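Side-chain contacts in hypothetic aldehyde deformylating oxygenase (PDB 5V4T), which is probably a ferritin-like diiron oxidoreductase with aldehyde deformylating oxygenase activity that holds iron(III) within a bundle of helices: residues S96-R99 against E100-T104; D158-Y161 against A162-V166. All coordinates share one frame; numbering follows the deposited sequence.

Contact 1: residues S96-R99 against E100-T104; sequences SRWR and ENIAT
Arg-97, the N-cap residue, reaches forward to Glu-100 and binds it in a salt bridge, NH2 lying 2.8 Å from OE1. The carboxylate approaches the edge of the guanidinium, 19° out of its plane, and NE adds only a weak bond to the same oxygen. With CG anti to its carbonyl carbon (chi1 -62°), Arg-97 runs out extended until a bend at chi3 turns the guanidinium to Glu-100. Shortening Arg-97 to an alanine is likely to leave Glu-100 OE1 and Asp-158 OD2, which also pairs with NH2, without their shared cationic partner. The carbonyl O of Arg-97 takes the N-H of Asn-101 at 2.9 Å, while the Asn-101 side chain turns to Tyr-161. Next, Trp-98 offers its ring edge to Ile-102, CE3 to CD1 being 3.7 Å, and its O accepts from Ile-102 N at 2.8 Å. Arg-99 joins the helix through its backbone, O receiving Ala-103 N, and Trp-98 CZ2 lies over one face of the Arg-99 guanidinium, toward its rim. These are the opening turns of helix 98-128, the helix of a ferritin-like bundle that further along supplies the iron ligand Glu-111.

Contact 2: residues D158-Y161 against A162-V166; sequences DKEY and AVKRV
Tyr-161 and Arg-165 lie side by side, one helical turn apart, and form the packed part of this contact. Arg-165 CG sits over one face of the phenol ring, 4.1 Å from the centroid of Tyr-161 and displaced toward the rim, a CH-pi contact. The Tyr-161 ring, carried with CG anti to the backbone N (chi1 180°), runs alongside the arginine, whose chain bends at chi2 and chi3; the guanidinium and ring planes are 5° apart. Arg-165 N also donates to Tyr-161 O at 2.9 Å. The N-terminal end is closed by Asp-158, the N-cap: OD1 accepts from Tyr-161 N at 3.1 Å, met from well above the carboxylate plane, while OD2 pairs with Arg-97. The other flank is looser. Glu-160 and Lys-164 are exposed, and their side chains come nearest at Glu-160 CG and Lys-164 CD, 4.3 Å apart; the charged ends, OE2 and NZ, stay 5.3 Å apart. Other helices use the polar ends of the packed side: Asn-101 takes Tyr-161 OH, Asp-92 takes Arg-165 NH2. The chemistry thus implies a division of labour, aliphatic carbon and ring face meeting within the turn while hydroxyl and guanidinium are spent on neighbouring helices.

Overall arrangement
Coming from the N terminus, the chain first meets contact 1, at the start of helix 98-128, then runs through helix 132-155 before contact 2 opens helix 159-179. Each lies within the opening turns of its helix, so neither closes a long loop; they lie in series, neither nesting nor crossing. Their centres are nevertheless about 10 Å apart, and they touch. Glu-100 OE2 accepts from Asp-158 N at 2.8 Å, a probable hydrogen bond, and the guanidinium of Arg-97 rests against the Tyr-161 ring in a cation-pi contact. The beginnings of two helices are thereby tied together, Trp-98 extending the link to helix 34-46 and Val-163 to helix 191-211.

Contact 1: residues S96-R99 against E100-T104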
ATOM      1  N   SER A  96      16.596 -15.139   5.177  1.00 32.83           N
ATOM      2  CA  SER A  96      17.401 -15.079   6.370  1.00 32.83           C
ATOM      3  C   SER A  96      17.259 -13.736   7.114  1.00 29.57           C
ATOM      4  O   SER A  96      16.976 -13.672   8.322  1.00 29.53           O
ATOM      5  CB  SER A  96      18.853 -15.312   5.915  1.00 36.59           C
ATOM      6  OG  SER A  96      19.766 -15.085   6.963  1.00 42.62           O
ATOM      7  N   ARG A  97      17.449 -12.659   6.381  1.00 28.06           N
ATOM      8  CA  ARG A  97      17.343 -11.325   7.000  1.00 25.51           C
ATOM      9  C   ARG A  97      15.900 -10.867   6.812  1.00 21.92           C
ATOM     10  O   ARG A  97      15.669  -9.739   6.357  1.00 18.56           O
ATOM     11  CB  ARG A  97      18.301 -10.300   6.363  1.00 28.05           C
ATOM     12  CG  ARG A  97      19.776 -10.636   6.495  1.00 32.78           C
ATOM     13  CD  ARG A  97      20.575  -9.488   5.942  1.00 31.56           C
ATOM     14  NE  ARG A  97      20.653  -8.298   6.812  1.00 29.15           N
ATOM     15  CZ  ARG A  97      21.654  -7.418   6.708  1.00 24.89           C
ATOM     16  NH1 ARG A  97      22.560  -7.635   5.811  1.00 24.42           N
ATOM     17  NH2 ARG A  97      21.792  -6.396   7.540  1.00 25.13           N
ATOM     18  N   TRP A  98      14.941 -11.699   7.211  1.00 20.33           N
ATOM     19  CA  TRP A  98      13.523 -11.378   6.976  1.00 21.02           C
ATOM     20  C   TRP A  98      13.093 -10.066   7.650  1.00 19.76           C
ATOM     21  O   TRP A  98      12.342  -9.292   7.027  1.00 18.85           O
ATOM     22  CB  TRP A  98      12.647 -12.535   7.395  1.00 22.21           C
ATOM     23  CG  TRP A  98      12.647 -12.825   8.873  1.00 27.16           C
ATOM     24  CD1 TRP A  98      13.330 -13.830   9.495  1.00 29.86           C
ATOM     25  CD2 TRP A  98      11.803 -12.229   9.881  1.00 26.54           C
ATOM     26  NE1 TRP A  98      13.008 -13.846  10.817  1.00 29.22           N
ATOM     27  CE2 TRP A  98      12.088 -12.876  11.090  1.00 32.76           C
ATOM     28  CE3 TRP A  98      10.865 -11.187   9.887  1.00 29.76           C
ATOM     29  CZ2 TRP A  98      11.460 -12.533  12.284  1.00 31.12           C
ATOM     30  CZ3 TRP A  98      10.261 -10.818  11.113  1.00 31.01           C
ATOM     31  CH2 TRP A  98      10.565 -11.504  12.269  1.00 32.06           C
ATOM     32  N   ARG A  99      13.611  -9.734   8.833  1.00 20.58           N
ATOM     33  CA  ARG A  99      13.139  -8.538   9.574  1.00 19.78           C
ATOM     34  C   ARG A  99      13.503  -7.310   8.755  1.00 19.54           C
ATOM     35  O   ARG A  99      12.642  -6.490   8.440  1.00 20.05           O
ATOM     36  CB  ARG A  99      13.803  -8.403  10.943  1.00 23.46           C
ATOM     37  CG  ARG A  99      12.968  -8.349  12.200  1.00 32.51           C
ATOM     38  CD  ARG A  99      13.923  -8.455  13.422  1.00 35.06           C
ATOM     39  NE  ARG A  99      13.542  -9.381  14.508  1.00 39.44           N
ATOM     40  CZ  ARG A  99      13.853 -10.693  14.603  1.00 36.31           C
ATOM     41  NH1 ARG A  99      14.586 -11.331  13.637  1.00 28.51           N
ATOM     42  NH2 ARG A  99      13.388 -11.389  15.669  1.00 35.78           N
ATOM     43  N   GLU A 100      14.756  -7.188   8.373  1.00 19.62           N
ATOM     44  CA  GLU A 100      15.164  -6.011   7.552  1.00 19.42           C
ATOM     45  C   GLU A 100      14.619  -6.032   6.109  1.00 16.76           C
ATOM     46  O   GLU A 100      14.329  -4.939   5.506  1.00 17.19           O
ATOM     47  CB  GLU A 100      16.662  -5.836   7.599  1.00 20.86           C
ATOM     48  CG  GLU A 100      16.980  -5.363   9.010  1.00 25.55           C
ATOM     49  CD  GLU A 100      18.431  -5.163   9.324  1.00 30.29           C
ATOM     50  OE1 GLU A 100      19.311  -5.816   8.713  1.00 33.58           O
ATOM     51  OE2 GLU A 100      18.666  -4.348  10.226  1.00 25.12           O
ATOM     52  N   ASN A 101      14.489  -7.228   5.533  1.00 15.20           N
ATOM     53  CA  ASN A 101      13.967  -7.326   4.176  1.00 15.18           C
ATOM     54  C   ASN A 101      12.495  -6.938   4.061  1.00 15.11           C
ATOM     55  O   ASN A 101      12.106  -6.150   3.189  1.00 14.95           O
ATOM     56  CB  ASN A 101      14.196  -8.719   3.636  1.00 16.11           C
ATOM     57  CG  ASN A 101      15.660  -8.945   3.246  1.00 18.03           C
ATOM     58  OD1 ASN A 101      16.419  -7.964   3.128  1.00 19.85           O
ATOM     59  ND2 ASN A 101      16.077 -10.228   3.047  1.00 19.19           N
ATOM     60  N   ILE A 102      11.698  -7.438   4.990  1.00 15.17           N
ATOM     61  CA  ILE A 102      10.312  -7.010   5.070  1.00 15.39           C
ATOM     62  C   ILE A 102      10.177  -5.539   5.461  1.00 15.46           C
ATOM     63  O   ILE A 102       9.320  -4.832   4.903  1.00 14.75           O
ATOM     64  CB  ILE A 102       9.504  -7.881   6.032  1.00 18.59           C
ATOM     65  CG1 ILE A 102       9.469  -9.289   5.515  1.00 21.27           C
ATOM     66  CG2 ILE A 102       8.094  -7.398   6.079  1.00 23.45           C
ATOM     67  CD1 ILE A 102       9.299 -10.307   6.620  1.00 25.67           C
ATOM     68  N   ALA A 103      10.974  -5.083   6.397  1.00 13.60           N
ATOM     69  CA  ALA A 103      10.848  -3.694   6.832  1.00 14.13           C
ATOM     70  C   ALA A 103      11.130  -2.718   5.702  1.00 14.27           C
ATOM     71  O   ALA A 103      10.518  -1.655   5.635  1.00 15.05           O
ATOM     72  CB  ALA A 103      11.742  -3.415   7.997  1.00 15.15           C
ATOM     73  N   THR A 104      12.079  -3.063   4.823  1.00 13.45           N
ATOM     74  CA  THR A 104      12.348  -2.199   3.675  1.00 13.02           C
ATOM     75  C   THR A 104      11.371  -2.363   2.519  1.00 13.69           C
ATOM     76  O   THR A 104      10.900  -1.344   1.946  1.00 15.05           O
ATOM     77  CB  THR A 104      13.811  -2.422   3.237  1.00 15.01           C
ATOM     78  OG1 THR A 104      14.076  -3.812   3.081  1.00 15.39           O
ATOM     79  CG2 THR A 104      14.689  -1.906   4.246  1.00 15.84           C
TER

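Contact 2: residues D158-Y161 against A162-V166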
ATOM      1  N   ASP A 158      20.568  -2.359  10.690  1.00 19.10           N
ATOM      2  CA  ASP A 158      21.652  -2.060   9.727  1.00 18.61           C
ATOM      3  C   ASP A 158      21.222  -0.952   8.777  1.00 16.29           C
ATOM      4  O   ASP A 158      20.594  -1.220   7.758  1.00 16.26           O
ATOM      5  CB  ASP A 158      21.973  -3.307   8.966  1.00 19.43           C
ATOM      6  CG  ASP A 158      23.268  -3.227   8.109  1.00 22.87           C
ATOM      7  OD1 ASP A 158      23.706  -2.142   7.711  1.00 20.69           O
ATOM      8  OD2 ASP A 158      23.776  -4.338   7.758  1.00 23.17           O
ATOM      9  N   LYS A 159      21.597   0.252   9.127  1.00 18.44           N
ATOM     10  CA  LYS A 159      21.145   1.471   8.408  1.00 18.31           C
ATOM     11  C   LYS A 159      21.605   1.469   6.988  1.00 17.62           C
ATOM     12  O   LYS A 159      20.808   1.732   6.055  1.00 20.59           O
ATOM     13  CB  LYS A 159      21.625   2.741   9.126  1.00 18.74           C
ATOM     14  CG  LYS A 159      21.001   3.033  10.480  1.00 20.61           C
ATOM     15  CD  LYS A 159      21.623   4.300  11.063  1.00 26.64           C
ATOM     16  CE  LYS A 159      21.092   4.491  12.450  1.00 33.54           C
ATOM     17  NZ  LYS A 159      21.257   5.896  12.853  1.00 44.59           N
ATOM     18  N   GLU A 160      22.859   1.145   6.744  1.00 16.97           N
ATOM     19  CA  GLU A 160      23.370   1.108   5.378  1.00 19.12           C
ATOM     20  C   GLU A 160      22.679   0.077   4.492  1.00 17.20           C
ATOM     21  O   GLU A 160      22.262   0.385   3.352  1.00 19.37           O
ATOM     22  CB  GLU A 160      24.898   0.884   5.445  1.00 23.60           C
ATOM     23  CG  GLU A 160      25.596   0.842   4.109  1.00 29.72           C
ATOM     24  CD  GLU A 160      27.087   0.472   4.208  1.00 36.68           C
ATOM     25  OE1 GLU A 160      27.690   0.453   5.319  1.00 38.76           O
ATOM     26  OE2 GLU A 160      27.686   0.226   3.123  1.00 42.86           O
ATOM     27  N   TYR A 161      22.442  -1.154   5.010  1.00 14.91           N
ATOM     28  CA  TYR A 161      21.753  -2.128   4.257  1.00 14.33           C
ATOM     29  C   TYR A 161      20.301  -1.686   3.930  1.00 15.67           C
ATOM     30  O   TYR A 161      19.798  -1.870   2.813  1.00 16.57           O
ATOM     31  CB  TYR A 161      21.662  -3.417   5.080  1.00 14.56           C
ATOM     32  CG  TYR A 161      20.950  -4.536   4.396  1.00 15.12           C
ATOM     33  CD1 TYR A 161      21.548  -5.338   3.474  1.00 17.81           C
ATOM     34  CD2 TYR A 161      19.613  -4.825   4.731  1.00 15.86           C
ATOM     35  CE1 TYR A 161      20.858  -6.416   2.866  1.00 17.29           C
ATOM     36  CE2 TYR A 161      18.935  -5.874   4.133  1.00 19.33           C
ATOM     37  CZ  TYR A 161      19.605  -6.694   3.235  1.00 18.35           C
ATOM     38  OH  TYR A 161      18.986  -7.709   2.607  1.00 18.98           O
ATOM     39  N   ALA A 162      19.655  -1.073   4.913  1.00 15.87           N
ATOM     40  CA  ALA A 162      18.251  -0.653   4.719  1.00 16.16           C
ATOM     41  C   ALA A 162      18.096   0.472   3.684  1.00 17.46           C
ATOM     42  O   ALA A 162      17.242   0.426   2.821  1.00 17.08           O
ATOM     43  CB  ALA A 162      17.631  -0.238   6.056  1.00 15.93           C
ATOM     44  N   VAL A 163      19.010   1.419   3.755  1.00 16.18           N
ATOM     45  CA  VAL A 163      18.987   2.500   2.755  1.00 16.08           C
ATOM     46  C   VAL A 163      19.186   1.922   1.373  1.00 15.61           C
ATOM     47  O   VAL A 163      18.483   2.287   0.452  1.00 17.25           O
ATOM     48  CB  VAL A 163      20.004   3.595   3.096  1.00 16.65           C
ATOM     49  CG1 VAL A 163      20.101   4.631   1.971  1.00 17.26           C
ATOM     50  CG2 VAL A 163      19.665   4.274   4.383  1.00 17.90           C
ATOM     51  N   LYS A 164      20.211   1.037   1.194  1.00 15.88           N
ATOM     52  CA  LYS A 164      20.449   0.440  -0.100  1.00 16.83           C
ATOM     53  C   LYS A 164      19.221  -0.359  -0.606  1.00 16.04           C
ATOM     54  O   LYS A 164      18.886  -0.292  -1.802  1.00 16.04           O
ATOM     55  CB  LYS A 164      21.717  -0.418  -0.081  1.00 21.04           C
ATOM     56  CG  LYS A 164      22.985   0.406   0.095  1.00 26.73           C
ATOM     57  CD  LYS A 164      24.245  -0.453   0.195  1.00 32.05           C
ATOM     58  CE  LYS A 164      24.165  -1.739  -0.639  1.00 39.46           C
ATOM     59  NZ  LYS A 164      25.524  -2.323  -0.981  1.00 48.22           N
ATOM     60  N   ARG A 165      18.532  -1.068   0.306  1.00 14.94           N
ATOM     61  CA  ARG A 165      17.310  -1.748  -0.042  1.00 14.46           C
ATOM     62  C   ARG A 165      16.251  -0.812  -0.578  1.00 13.88           C
ATOM     63  O   ARG A 165      15.580  -1.133  -1.616  1.00 14.78           O
ATOM     64  CB  ARG A 165      16.706  -2.498   1.138  1.00 15.27           C
ATOM     65  CG  ARG A 165      17.444  -3.751   1.549  1.00 15.42           C
ATOM     66  CD  ARG A 165      16.997  -4.977   0.824  1.00 17.67           C
ATOM     67  NE  ARG A 165      15.618  -5.298   1.112  1.00 16.31           N
ATOM     68  CZ  ARG A 165      14.944  -6.204   0.459  1.00 17.70           C
ATOM     69  NH1 ARG A 165      15.567  -6.950  -0.475  1.00 21.10           N
ATOM     70  NH2 ARG A 165      13.696  -6.459   0.768  1.00 19.10           N
ATOM     71  N   VAL A 166      16.044   0.292   0.127  1.00 14.36           N
ATOM     72  CA  VAL A 166      15.058   1.292  -0.287  1.00 14.89           C
ATOM     73  C   VAL A 166      15.404   1.758  -1.701  1.00 16.94           C
ATOM     74  O   VAL A 166      14.550   1.846  -2.565  1.00 14.25           O
ATOM     75  CB  VAL A 166      14.893   2.436   0.723  1.00 15.49           C
ATOM     76  CG1 VAL A 166      13.970   3.509   0.183  1.00 16.96           C
ATOM     77  CG2 VAL A 166      14.330   1.872   2.017  1.00 16.29           C
TER